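Long-range contacts in putative Glycerophosphoryl diester phosphodiesterase (Silicibacter pomeroyi, PDB 3L12), which is a putative member of the glycerophosphoryl diester phosphodiesterase family, with a TIM-barrel fold that carries a bound magnesium ion: residues E32-F40 with I124-L135; V46-V54 with D141-K151. All blocks are in the same frame, centred on the assembly; numbering follows the deposited sequence.

Interaction 1 (E32-F40 with I124-L135)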
loop_
_atom_site.group_PDB
_atom_site.type_symbol
_atom_site.label_atom_id
_atom_site.label_comp_id
_atom_site.label_asym_id
_atom_site.label_seq_id
_atom_site.Cartn_x
_atom_site.Cartn_y
_atom_site.Cartn_z
ATOM N N GLU A 32 9.665 0.000 5.788
ATOM C CA GLU A 32 10.537 -0.966 5.158
ATOM C C GLU A 32 10.902 -2.130 6.052
ATOM O O GLU A 32 10.965 -2.009 7.253
ATOM C CB GLU A 32 11.809 -0.262 4.736
ATOM C CG GLU A 32 12.717 0.197 5.926
ATOM C CD GLU A 32 13.843 1.062 5.466
ATOM O OE1 GLU A 32 13.546 2.242 5.123
ATOM O OE2 GLU A 32 14.978 0.580 5.437
ATOM N N ASN A 33 11.194 -3.270 5.440
ATOM C CA ASN A 33 11.662 -4.438 6.175
ATOM C C ASN A 33 10.773 -4.837 7.378
ATOM O O ASN A 33 11.258 -5.322 8.455
ATOM C CB ASN A 33 13.135 -4.257 6.536
ATOM C CG ASN A 33 14.054 -4.506 5.376
ATOM O OD1 ASN A 33 13.776 -5.371 4.537
ATOM N ND2 ASN A 33 15.213 -3.815 5.351
ATOM N N THR A 34 9.456 -4.652 7.205
ATOM C CA THR A 34 8.501 -5.048 8.216
ATOM C C THR A 34 7.600 -6.163 7.698
ATOM O O THR A 34 7.291 -6.256 6.509
ATOM C CB THR A 34 7.604 -3.898 8.694
ATOM O OG1 THR A 34 6.827 -3.400 7.599
ATOM C CG2 THR A 34 8.532 -2.737 9.271
ATOM N N LEU A 35 7.211 -7.056 8.575
ATOM C CA LEU A 35 6.249 -8.143 8.212
ATOM C C LEU A 35 4.992 -7.521 7.608
ATOM O O LEU A 35 4.442 -8.010 6.642
ATOM C CB LEU A 35 5.924 -8.991 9.391
ATOM C CG LEU A 35 7.051 -9.772 10.112
ATOM C CD1 LEU A 35 6.423 -10.654 11.316
ATOM C CD2 LEU A 35 7.814 -10.637 9.123
ATOM N N GLU A 36 4.558 -6.390 8.167
ATOM C CA GLU A 36 3.391 -5.685 7.630
ATOM C C GLU A 36 3.586 -5.245 6.179
ATOM O O GLU A 36 2.684 -5.417 5.322
ATOM C CB GLU A 36 3.013 -4.510 8.565
ATOM C CG GLU A 36 2.664 -4.922 10.035
ATOM C CD GLU A 36 3.831 -5.337 10.948
ATOM O OE1 GLU A 36 5.006 -5.355 10.552
ATOM O OE2 GLU A 36 3.587 -5.683 12.115
ATOM N N GLY A 37 4.748 -4.710 5.873
ATOM C CA GLY A 37 5.065 -4.250 4.545
ATOM C C GLY A 37 5.248 -5.406 3.577
ATOM O O GLY A 37 4.893 -5.308 2.396
ATOM N N PHE A 38 5.778 -6.543 4.087
ATOM C CA PHE A 38 5.929 -7.706 3.208
ATOM C C PHE A 38 4.586 -8.290 2.829
ATOM O O PHE A 38 4.377 -8.629 1.677
ATOM C CB PHE A 38 6.878 -8.774 3.792
ATOM C CG PHE A 38 8.306 -8.331 3.918
ATOM C CD1 PHE A 38 9.031 -7.939 2.795
ATOM C CD2 PHE A 38 8.943 -8.254 5.161
ATOM C CE1 PHE A 38 10.366 -7.534 2.907
ATOM C CE2 PHE A 38 10.255 -7.820 5.265
ATOM C CZ PHE A 38 10.973 -7.483 4.136
ATOM N N ALA A 39 3.663 -8.348 3.780
ATOM C CA ALA A 39 2.338 -8.848 3.482
ATOM C C ALA A 39 1.623 -7.955 2.508
ATOM O O ALA A 39 0.918 -8.437 1.609
ATOM C CB ALA A 39 1.518 -8.978 4.756
ATOM N N PHE A 40 1.757 -6.635 2.680
ATOM C CA PHE A 40 1.165 -5.712 1.737
ATOM C C PHE A 40 1.724 -5.987 0.300
ATOM O O PHE A 40 0.969 -6.074 -0.691
ATOM C CB PHE A 40 1.486 -4.246 2.070
ATOM C CG PHE A 40 1.363 -3.353 0.843
ATOM C CD1 PHE A 40 0.096 -3.126 0.316
ATOM C CD2 PHE A 40 2.485 -2.867 0.148
ATOM C CE1 PHE A 40 -0.079 -2.375 -0.842
ATOM C CE2 PHE A 40 2.299 -2.138 -1.006
ATOM C CZ PHE A 40 1.016 -1.895 -1.493
ATOM N N ILE A 124 5.635 -1.429 15.758
ATOM C CA ILE A 124 6.233 -2.355 14.807
ATOM C C ILE A 124 7.681 -2.581 15.138
ATOM O O ILE A 124 8.475 -1.662 15.216
ATOM C CB ILE A 124 6.110 -1.822 13.345
ATOM C CG1 ILE A 124 4.673 -1.328 13.000
ATOM C CG2 ILE A 124 6.693 -2.863 12.314
ATOM C CD1 ILE A 124 3.578 -2.365 13.254
ATOM N N HIS A 125 8.078 -3.832 15.310
ATOM C CA HIS A 125 9.481 -4.090 15.648
ATOM C C HIS A 125 10.168 -4.804 14.517
ATOM O O HIS A 125 9.541 -5.321 13.614
ATOM C CB HIS A 125 9.654 -4.873 16.962
ATOM C CG HIS A 125 8.788 -6.082 17.072
ATOM N ND1 HIS A 125 9.233 -7.358 16.773
ATOM C CD2 HIS A 125 7.515 -6.217 17.512
ATOM C CE1 HIS A 125 8.257 -8.222 17.014
ATOM N NE2 HIS A 125 7.207 -7.554 17.461
ATOM N N VAL A 126 11.489 -4.710 14.548
ATOM C CA VAL A 126 12.371 -5.365 13.605
ATOM C C VAL A 126 12.139 -6.877 13.710
ATOM O O VAL A 126 12.244 -7.470 14.790
ATOM C CB VAL A 126 13.850 -5.047 13.938
ATOM C CG1 VAL A 126 14.820 -5.932 13.088
ATOM C CG2 VAL A 126 14.173 -3.587 13.746
ATOM N N PRO A 127 11.804 -7.493 12.571
ATOM C CA PRO A 127 11.512 -8.918 12.684
ATOM C C PRO A 127 12.756 -9.791 12.535
ATOM O O PRO A 127 13.759 -9.384 11.940
ATOM C CB PRO A 127 10.577 -9.162 11.489
ATOM C CG PRO A 127 10.953 -8.116 10.479
ATOM C CD PRO A 127 11.423 -6.916 11.261
ATOM N N ARG A 128 12.689 -10.977 13.127
ATOM C CA ARG A 128 13.698 -12.001 12.917
ATOM C C ARG A 128 13.595 -12.505 11.481
ATOM O O ARG A 128 12.511 -12.533 10.903
ATOM C CB ARG A 128 13.440 -13.186 13.853
ATOM C CG ARG A 128 13.632 -12.912 15.328
ATOM C CD ARG A 128 13.582 -14.202 16.159
ATOM N NE ARG A 128 12.220 -14.727 16.333
ATOM C CZ ARG A 128 11.672 -15.763 15.681
ATOM N NH1 ARG A 128 12.328 -16.488 14.762
ATOM N NH2 ARG A 128 10.413 -16.083 15.974
ATOM N N LEU A 129 14.704 -12.939 10.903
ATOM C CA LEU A 129 14.658 -13.562 9.567
ATOM C C LEU A 129 13.693 -14.740 9.568
ATOM O O LEU A 129 12.910 -14.894 8.636
ATOM C CB LEU A 129 16.044 -14.031 9.157
ATOM C CG LEU A 129 16.049 -14.873 7.898
ATOM C CD1 LEU A 129 15.490 -14.102 6.706
ATOM C CD2 LEU A 129 17.444 -15.351 7.683
ATOM N N GLY A 130 13.729 -15.523 10.647
ATOM C CA GLY A 130 12.846 -16.690 10.799
ATOM C C GLY A 130 11.380 -16.335 10.686
ATOM O O GLY A 130 10.596 -17.074 10.095
ATOM N N GLU A 131 11.015 -15.182 11.243
ATOM C CA GLU A 131 9.640 -14.705 11.181
ATOM C C GLU A 131 9.228 -14.363 9.781
ATOM O O GLU A 131 8.109 -14.627 9.387
ATOM C CB GLU A 131 9.434 -13.492 12.098
ATOM C CG GLU A 131 9.529 -13.878 13.546
ATOM C CD GLU A 131 9.608 -12.730 14.519
ATOM O OE1 GLU A 131 10.090 -11.627 14.192
ATOM O OE2 GLU A 131 9.206 -12.963 15.698
ATOM N N LEU A 132 10.106 -13.713 9.040
ATOM C CA LEU A 132 9.813 -13.419 7.664
ATOM C C LEU A 132 9.699 -14.712 6.861
ATOM O O LEU A 132 8.813 -14.856 6.020
ATOM C CB LEU A 132 10.868 -12.484 7.087
ATOM C CG LEU A 132 10.717 -12.267 5.591
ATOM C CD1 LEU A 132 9.327 -11.617 5.200
ATOM C CD2 LEU A 132 11.863 -11.437 5.112
ATOM N N LEU A 133 10.583 -15.676 7.107
ATOM C CA LEU A 133 10.518 -16.904 6.315
ATOM C C LEU A 133 9.261 -17.703 6.645
ATOM O O LEU A 133 8.689 -18.304 5.748
ATOM C CB LEU A 133 11.775 -17.739 6.488
ATOM C CG LEU A 133 13.060 -17.050 6.004
ATOM C CD1 LEU A 133 14.239 -17.963 6.325
ATOM C CD2 LEU A 133 13.123 -16.599 4.478
ATOM N N ASP A 134 8.836 -17.708 7.906
ATOM C CA ASP A 134 7.577 -18.346 8.318
ATOM C C ASP A 134 6.370 -17.718 7.566
ATOM O O ASP A 134 5.482 -18.427 6.994
ATOM C CB ASP A 134 7.413 -18.201 9.829
ATOM C CG ASP A 134 6.351 -19.121 10.421
ATOM O OD1 ASP A 134 5.963 -20.135 9.807
ATOM O OD2 ASP A 134 5.953 -18.861 11.556
ATOM N N LEU A 135 6.342 -16.395 7.547
ATOM C CA LEU A 135 5.319 -15.668 6.821
ATOM C C LEU A 135 5.317 -16.071 5.342
ATOM O O LEU A 135 4.267 -16.404 4.791
ATOM C CB LEU A 135 5.548 -14.162 6.935
ATOM C CG LEU A 135 4.660 -13.224 6.110
ATOM C CD1 LEU A 135 3.237 -13.332 6.630
ATOM C CD2 LEU A 135 5.124 -11.776 6.181
HETATM O O HOH W 1 7.523 -6.369 11.398
HETATM O O HOH W 2 5.679 -5.845 14.297
#
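Leu35 of helix 35-40 reaches across to Pro127, Leu132 and Leu135. Beyond CB, CG is turned away from the carbonyl carbon (chi1 -61°), which brings the branch point up against Pro127, CG lying 3.8 Å from Pro127 CB as the two side chains run past one another head to tail. CD1 approaches CB of Glu131, while CD2 goes deeper and rests on the helix backbone, 3.7 Å from Leu132 CA, with Leu135 CD2 beside it. One turn on, Phe38 and Leu132 cross nearly perpendicularly; Leu132 CD1 comes within 3.4 Å of Phe38 CD2, and Leu132 CD2 sits over one ring face. At the other end Ile124 CG2 packs on Thr34 CG2 at 3.6 Å. Here the polar links run through water: one molecule accepts from Leu35 N and donates to Glu36 OE1 and His125 O, and a second ties Glu36 OE2 to His125 N. Thr34 N-caps its own helix, OG1 accepting from Gly37 N at 3.0 Å and also bonding to Pro31 O. The helix segments run nearly parallel, 24° apart, and Phe38 and Leu132 also press on Phe51 of strand 48-55, as helices do on the outside of a TIM barrel.

Interaction 2 (V46-V54 with D141-K151). With MG (magnesium ion), chain C.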
loop_
_atom_site.group_PDB
_atom_site.type_symbol
_atom_site.label_atom_id
_atom_site.label_comp_id
_atom_site.label_asym_id
_atom_site.label_seq_id
_atom_site.Cartn_x
_atom_site.Cartn_y
_atom_site.Cartn_z
ATOM N N VAL A 46 3.034 -8.754 -6.025
ATOM C CA VAL A 46 4.429 -8.827 -6.225
ATOM C C VAL A 46 4.838 -10.260 -5.869
ATOM O O VAL A 46 4.451 -10.783 -4.845
ATOM C CB VAL A 46 5.138 -7.764 -5.380
ATOM C CG1 VAL A 46 6.648 -7.949 -5.383
ATOM C CG2 VAL A 46 4.750 -6.330 -5.865
ATOM N N ARG A 47 5.667 -10.853 -6.726
ATOM C CA ARG A 47 6.072 -12.241 -6.592
ATOM C C ARG A 47 7.533 -12.446 -6.139
ATOM O O ARG A 47 8.009 -13.589 -6.041
ATOM C CB ARG A 47 5.878 -12.930 -7.930
ATOM C CG ARG A 47 4.455 -12.890 -8.477
ATOM C CD ARG A 47 3.529 -13.774 -7.692
ATOM N NE ARG A 47 4.163 -15.091 -7.458
ATOM C CZ ARG A 47 4.451 -15.656 -6.263
ATOM N NH1 ARG A 47 4.062 -15.126 -5.103
ATOM N NH2 ARG A 47 5.102 -16.825 -6.238
ATOM N N ALA A 48 8.242 -11.376 -5.892
ATOM C CA ALA A 48 9.619 -11.425 -5.450
ATOM C C ALA A 48 9.915 -10.265 -4.520
ATOM O O ALA A 48 9.442 -9.153 -4.728
ATOM C CB ALA A 48 10.518 -11.373 -6.626
ATOM N N LEU A 49 10.688 -10.545 -3.479
ATOM C CA LEU A 49 10.994 -9.593 -2.452
ATOM C C LEU A 49 12.471 -9.500 -2.262
ATOM O O LEU A 49 13.161 -10.515 -2.305
ATOM C CB LEU A 49 10.434 -10.078 -1.095
ATOM C CG LEU A 49 8.938 -10.363 -0.944
ATOM C CD1 LEU A 49 8.616 -10.891 0.420
ATOM C CD2 LEU A 49 8.134 -9.068 -1.245
ATOM N N GLU A 50 12.958 -8.300 -1.998
ATOM C CA GLU A 50 14.301 -8.111 -1.549
ATOM C C GLU A 50 14.265 -7.594 -0.113
ATOM O O GLU A 50 13.398 -6.779 0.254
ATOM C CB GLU A 50 15.018 -7.146 -2.430
ATOM C CG GLU A 50 16.505 -6.938 -2.146
ATOM C CD GLU A 50 16.866 -5.897 -1.091
ATOM O OE1 GLU A 50 15.989 -5.215 -0.563
ATOM O OE2 GLU A 50 18.094 -5.713 -0.790
ATOM N N PHE A 51 15.194 -8.050 0.698
ATOM C CA PHE A 51 15.282 -7.602 2.059
ATOM C C PHE A 51 16.715 -7.858 2.555
ATOM O O PHE A 51 17.478 -8.552 1.885
ATOM C CB PHE A 51 14.253 -8.321 2.906
ATOM C CG PHE A 51 14.395 -9.806 2.861
ATOM C CD1 PHE A 51 13.770 -10.534 1.884
ATOM C CD2 PHE A 51 15.188 -10.489 3.805
ATOM C CE1 PHE A 51 13.884 -11.929 1.844
ATOM C CE2 PHE A 51 15.315 -11.882 3.763
ATOM C CZ PHE A 51 14.633 -12.591 2.771
ATOM N N ASP A 52 17.019 -7.339 3.738
ATOM C CA ASP A 52 18.397 -7.315 4.239
ATOM C C ASP A 52 18.466 -8.063 5.534
ATOM O O ASP A 52 17.489 -7.979 6.337
ATOM C CB ASP A 52 18.839 -5.886 4.450
ATOM C CG ASP A 52 18.502 -5.009 3.260
ATOM O OD1 ASP A 52 19.242 -5.111 2.224
ATOM O OD2 ASP A 52 17.510 -4.234 3.370
ATOM N N VAL A 53 19.600 -8.727 5.767
ATOM C CA VAL A 53 19.789 -9.465 7.003
ATOM C C VAL A 53 21.114 -9.072 7.639
ATOM O O VAL A 53 22.126 -8.983 6.969
ATOM C CB VAL A 53 19.728 -10.981 6.782
ATOM C CG1 VAL A 53 19.965 -11.782 8.104
ATOM C CG2 VAL A 53 18.371 -11.357 6.136
ATOM N N VAL A 54 21.036 -8.791 8.942
ATOM C CA VAL A 54 22.159 -8.383 9.774
ATOM C C VAL A 54 22.132 -9.216 11.079
ATOM O O VAL A 54 21.044 -9.621 11.568
ATOM C CB VAL A 54 21.989 -6.845 10.055
ATOM C CG1 VAL A 54 22.988 -6.370 11.062
ATOM C CG2 VAL A 54 22.010 -6.019 8.722
ATOM N N ASP A 141 2.513 -22.510 -2.527
ATOM C CA ASP A 141 2.942 -22.382 -3.902
ATOM C C ASP A 141 3.010 -20.926 -4.322
ATOM O O ASP A 141 3.685 -20.621 -5.279
ATOM C CB ASP A 141 2.019 -23.126 -4.853
ATOM C CG ASP A 141 2.215 -24.628 -4.800
ATOM O OD1 ASP A 141 3.216 -25.109 -4.207
ATOM O OD2 ASP A 141 1.373 -25.325 -5.386
ATOM N N GLN A 142 2.327 -20.038 -3.601
ATOM C CA GLN A 142 2.400 -18.607 -3.899
ATOM C C GLN A 142 3.516 -17.906 -3.089
ATOM O O GLN A 142 3.547 -16.657 -3.044
ATOM C CB GLN A 142 1.038 -17.947 -3.641
ATOM C CG GLN A 142 -0.125 -18.699 -4.338
ATOM C CD GLN A 142 0.147 -18.916 -5.814
ATOM O OE1 GLN A 142 0.560 -17.975 -6.514
ATOM N NE2 GLN A 142 -0.099 -20.155 -6.313
ATOM N N ALA A 143 4.397 -18.670 -2.431
ATOM C CA ALA A 143 5.534 -18.045 -1.708
ATOM C C ALA A 143 6.380 -17.265 -2.699
ATOM O O ALA A 143 6.600 -17.707 -3.809
ATOM C CB ALA A 143 6.399 -19.072 -0.994
ATOM N N PRO A 144 6.846 -16.076 -2.313
ATOM C CA PRO A 144 7.665 -15.303 -3.232
ATOM C C PRO A 144 9.093 -15.789 -3.384
ATOM O O PRO A 144 9.607 -16.545 -2.536
ATOM C CB PRO A 144 7.720 -13.936 -2.569
ATOM C CG PRO A 144 7.509 -14.217 -1.155
ATOM C CD PRO A 144 6.622 -15.390 -1.024
ATOM N N TYR A 145 9.736 -15.325 -4.442
ATOM C CA TYR A 145 11.154 -15.524 -4.626
ATOM C C TYR A 145 11.791 -14.506 -3.681
ATOM O O TYR A 145 11.265 -13.387 -3.500
ATOM C CB TYR A 145 11.536 -15.306 -6.104
ATOM C CG TYR A 145 10.986 -16.433 -6.909
ATOM C CD1 TYR A 145 9.674 -16.437 -7.363
ATOM C CD2 TYR A 145 11.753 -17.545 -7.132
ATOM C CE1 TYR A 145 9.160 -17.561 -8.033
ATOM C CE2 TYR A 145 11.252 -18.625 -7.825
ATOM C CZ TYR A 145 9.964 -18.618 -8.265
ATOM O OH TYR A 145 9.521 -19.739 -8.936
ATOM N N LEU A 146 12.928 -14.869 -3.101
ATOM C CA LEU A 146 13.606 -14.026 -2.120
ATOM C C LEU A 146 15.036 -13.675 -2.543
ATOM O O LEU A 146 15.869 -14.552 -2.801
ATOM C CB LEU A 146 13.672 -14.782 -0.792
ATOM C CG LEU A 146 12.377 -15.355 -0.211
ATOM C CD1 LEU A 146 12.711 -16.100 1.077
ATOM C CD2 LEU A 146 11.349 -14.319 0.070
ATOM N N LEU A 147 15.313 -12.388 -2.611
ATOM C CA LEU A 147 16.626 -11.859 -2.872
ATOM C C LEU A 147 17.084 -11.411 -1.474
ATOM O O LEU A 147 16.750 -10.330 -0.990
ATOM C CB LEU A 147 16.474 -10.712 -3.857
ATOM C CG LEU A 147 17.633 -10.230 -4.647
ATOM C CD1 LEU A 147 18.317 -11.395 -5.489
ATOM C CD2 LEU A 147 17.182 -9.106 -5.554
ATOM N N LEU A 148 17.815 -12.305 -0.812
ATOM C CA LEU A 148 18.217 -12.140 0.584
ATOM C C LEU A 148 19.581 -11.479 0.626
ATOM O O LEU A 148 20.628 -12.077 0.311
ATOM C CB LEU A 148 18.178 -13.510 1.253
ATOM C CG LEU A 148 18.383 -13.593 2.746
ATOM C CD1 LEU A 148 17.940 -14.979 3.187
ATOM C CD2 LEU A 148 19.827 -13.256 3.211
ATOM N N GLU A 149 19.563 -10.196 0.970
ATOM C CA GLU A 149 20.810 -9.400 0.990
ATOM C C GLU A 149 21.514 -9.623 2.336
ATOM O O GLU A 149 21.025 -9.174 3.389
ATOM C CB GLU A 149 20.585 -7.912 0.741
ATOM C CG GLU A 149 21.918 -7.209 0.506
ATOM C CD GLU A 149 21.886 -5.707 0.341
ATOM O OE1 GLU A 149 20.862 -5.134 -0.032
ATOM O OE2 GLU A 149 22.995 -5.095 0.538
ATOM N N LEU A 150 22.657 -10.296 2.297
ATOM C CA LEU A 150 23.496 -10.425 3.480
ATOM C C LEU A 150 24.291 -9.124 3.632
ATOM O O LEU A 150 25.048 -8.775 2.719
ATOM C CB LEU A 150 24.441 -11.590 3.332
ATOM C CG LEU A 150 23.784 -12.989 3.389
ATOM C CD1 LEU A 150 23.448 -13.405 1.982
ATOM C CD2 LEU A 150 24.665 -14.022 4.052
ATOM N N LYS A 151 24.083 -8.430 4.757
ATOM C CA LYS A 151 24.702 -7.115 5.070
ATOM C C LYS A 151 25.704 -7.380 6.176
ATOM O O LYS A 151 25.367 -7.545 7.362
ATOM C CB LYS A 151 23.646 -6.071 5.465
ATOM C CG LYS A 151 24.155 -4.624 5.614
ATOM C CD LYS A 151 24.398 -4.047 4.217
ATOM C CE LYS A 151 24.459 -2.526 4.163
ATOM N NZ LYS A 151 25.869 -2.086 4.344
HETATM MG MG MG C . 19.139 -4.268 0.335
HETATM O O HOH W 3 17.311 -3.446 0.886
HETATM O O HOH W 4 20.110 -2.516 1.069
#
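Phe51 fills the tight part of this contact, between neighbouring parallel strands 48-54 and 145-150. With chi1 at 57° the ring is folded back over its own backbone, toward the other strand: CE2 reaches Leu148 CG at 3.7 Å, CE1 meets Leu146 CB at the ring edge, and Leu148 CA lies over one face. Val53 CG2 continues the apolar row onto Leu148 CD2. The parallel backbone ladder runs from Tyr145 N to Arg47 O as far as Lys151 N to Val53 O.

The solvent side is at the start of the strands, where Gln142 and Asp141 are exposed. There Arg47, bent at chi2 and chi3, turns its guanidinium to two successive carbonyls: NH1 gives a short 2.6 Å bond to Gln142 O and NH2 a 3.0 Å bond to Ala143 O, each donor well above the carbonyl plane.

On the opposite sheet face from Phe51, Glu50 OE2 and Asp52 OD1 each bind the magnesium ion at 2.1 Å, and Glu149 OE1 at 2.0 Å; two waters and one atom from outside the two segments complete the six ligands. Asp52 OD2 is also hydrogen-bonded to Asn33 ND2. Glu149 OE1 stands only 2.8 Å from Asp52 OD1, a closeness the shared cation makes tolerable. Three carboxylates gathered from two adjacent strands mark a site built for a divalent metal.

Overall arrangement
Interaction 2 lies near the middle of the chain and is the more deeply buried; interaction 1 is farther out and only partly buried. They share a layered plan: helix 35-43 leads into strand 48-55 and helix 129-137 into strand 145-150, so the helix pair of interaction 1 backs the strand pair of interaction 2. Phe38 CZ packs on Phe51 CB at 3.6 Å, and Leu133 meets Leu146. The chemistry follows the place: side-chain packing and bridging waters between the helices, a backbone ladder with a metal site between the strands. The probable bond from Asn33 to Asp52 joins the two, placing Asn33, near the start of segment 32-40, in the second shell of the magnesium ion.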